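Local coordinates for protein PpiC-type peptidyl-prolyl cis-trans isomerase (Novosphingobium aromaticivorans, PDB 3GPK) that probably catalyses the cis-trans isomerisation of peptide bonds preceding proline, through the parvulin-type (PpiC) domain that makes up this piece of a longer periplasmic protein, at residues A[39-42]-A[43-46]. Residues are numbered along the deposited sequence; the frame is centred on the assembly and turned at random.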
ATOM      1  N   GLY A  39      -5.437  11.447   9.735  1.00 14.84           N
ATOM      2  CA  GLY A  39      -5.759  10.619  10.884  1.00 14.04           C
ATOM      3  C   GLY A  39      -6.684   9.431  10.705  1.00 12.93           C
ATOM      4  O   GLY A  39      -6.856   8.648  11.632  1.00 15.15           O
ATOM      5  N   GLY A  40      -7.272   9.281   9.523  1.00 11.20           N
ATOM      6  CA  GLY A  40      -8.178   8.168   9.295  1.00 10.51           C
ATOM      7  C   GLY A  40      -7.544   6.797   9.459  1.00 10.09           C
ATOM      8  O   GLY A  40      -6.351   6.609   9.208  1.00 10.86           O
ATOM      9  N   SER A  41      -8.352   5.830   9.878  1.00  8.77           N
ATOM     10  CA  SER A  41      -7.891   4.460  10.082  1.00  8.11           C
ATOM     11  C   SER A  41      -7.626   3.780   8.754  1.00  8.23           C
ATOM     12  O   SER A  41      -8.524   3.679   7.923  1.00  9.09           O
ATOM     13  CB  SER A  41      -8.947   3.658  10.847  1.00 10.76           C
ATOM     14  OG  SER A  41      -8.646   2.274  10.813  1.00 11.98           O
ATOM     15  N   PHE A  42      -6.402   3.304   8.557  1.00  8.78           N
ATOM     16  CA  PHE A  42      -6.067   2.637   7.303  1.00  9.19           C
ATOM     17  C   PHE A  42      -6.954   1.413   7.114  1.00  8.91           C
ATOM     18  O   PHE A  42      -7.424   1.131   6.013  1.00 11.20           O
ATOM     19  CB  PHE A  42      -4.603   2.195   7.289  1.00  8.77           C
ATOM     20  CG  PHE A  42      -4.122   1.756   5.935  1.00  9.98           C
ATOM     21  CD1 PHE A  42      -3.645   2.691   5.021  1.00  9.26           C
ATOM     22  CD2 PHE A  42      -4.183   0.416   5.559  1.00 10.08           C
ATOM     23  CE1 PHE A  42      -3.234   2.302   3.748  1.00 10.22           C
ATOM     24  CE2 PHE A  42      -3.778   0.014   4.287  1.00  9.34           C
ATOM     25  CZ  PHE A  42      -3.303   0.964   3.378  1.00  8.37           C
ATOM     26  N   VAL A  43      -7.157   0.668   8.199  1.00 10.04           N
ATOM     27  CA  VAL A  43      -7.986  -0.530   8.163  1.00 10.00           C
ATOM     28  C   VAL A  43      -9.408  -0.203   7.728  1.00  9.84           C
ATOM     29  O   VAL A  43      -9.987  -0.899   6.902  1.00  9.70           O
ATOM     30  CB  VAL A  43      -8.025  -1.221   9.549  1.00 11.91           C
ATOM     31  CG1 VAL A  43      -9.092  -2.317   9.562  1.00 12.60           C
ATOM     32  CG2 VAL A  43      -6.659  -1.813   9.868  1.00 14.67           C
ATOM     33  N   ALA A  44      -9.970   0.858   8.295  1.00  9.45           N
ATOM     34  CA  ALA A  44     -11.328   1.256   7.955  1.00  9.48           C
ATOM     35  C   ALA A  44     -11.456   1.643   6.489  1.00  9.10           C
ATOM     36  O   ALA A  44     -12.392   1.213   5.809  1.00  9.72           O
ATOM     37  CB  ALA A  44     -11.767   2.407   8.835  1.00 10.35           C
ATOM     38  N   TYR A  45     -10.527   2.460   6.001  1.00  8.37           N
ATOM     39  CA  TYR A  45     -10.583   2.879   4.611  1.00  7.23           C
ATOM     40  C   TYR A  45     -10.327   1.717   3.661  1.00  8.15           C
ATOM     41  O   TYR A  45     -10.933   1.644   2.595  1.00  8.16           O
ATOM     42  CB  TYR A  45      -9.606   4.035   4.364  1.00  7.62           C
ATOM     43  CG  TYR A  45     -10.187   5.372   4.763  1.00  7.87           C
ATOM     44  CD1 TYR A  45     -10.893   6.146   3.840  1.00  8.00           C
ATOM     45  CD2 TYR A  45     -10.117   5.825   6.082  1.00  8.12           C
ATOM     46  CE1 TYR A  45     -11.521   7.324   4.219  1.00  7.65           C
ATOM     47  CE2 TYR A  45     -10.747   7.010   6.471  1.00  9.23           C
ATOM     48  CZ  TYR A  45     -11.454   7.751   5.532  1.00  8.11           C
ATOM     49  OH  TYR A  45     -12.138   8.889   5.902  1.00  9.24           O
ATOM     50  N   ALA A  46      -9.449   0.801   4.055  1.00  8.10           N
ATOM     51  CA  ALA A  46      -9.155  -0.356   3.217  1.00  9.04           C
ATOM     52  C   ALA A  46     -10.392  -1.246   3.108  1.00  9.25           C
ATOM     53  O   ALA A  46     -10.736  -1.713   2.030  1.00  9.44           O
ATOM     54  CB  ALA A  46      -7.984  -1.138   3.802  1.00  9.05           C
TER
HETATM   55  O   HOH W   1      -5.695   1.145  10.870  1.00 23.12           O
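S41 and Y45 are joined by the first backbone bond of helix 42-49, Y45 N to S41 O at 3.0 Å, and F42 and A46 by the next, A46 N to F42 O at 2.8 Å. The start of this helix is a worked example of the serine N-cap, here in the PpiC-type rotamase domain. S41 swings OG anti to its own backbone N (chi1 168°), which brings the hydroxyl over the opening turn to accept from A44 N at 3.2 Å, a nearly straight bond with an N-H...O angle of 165°. A single water extends the cap: it accepts from V43 N at 3.1 Å and hydrogen-bonds to S41 OG as well, so that the peptide N-H groups of V43 and A44, which have no preceding turn to bond to, are both satisfied. S41 CB also rests against the methyl of A44. Just before the cap, G39 closes helix 22-37 with a Schellman motif, and the chain turns within a few residues from one helix to the next. Y45 leans back against this link, CE2 lying 4.0 Å from G40 CA; a side chain at G40 would collide with the ring. The Y45 side chain also packs on I32, Q35 and L36 of helix 22-37, while F42 also reaches L36, along with I13 and the ring of Y99. Cutting Y45 back to an alanine is likely to open a gap between the two helices beside G40, leaving the linker there without its aromatic neighbour. With CG beside the backbone N (chi1 -82°), Y45 directs its ring edge at the cap residue, and CD2 lies 3.2 Å from S41 O, in the plane of the ring.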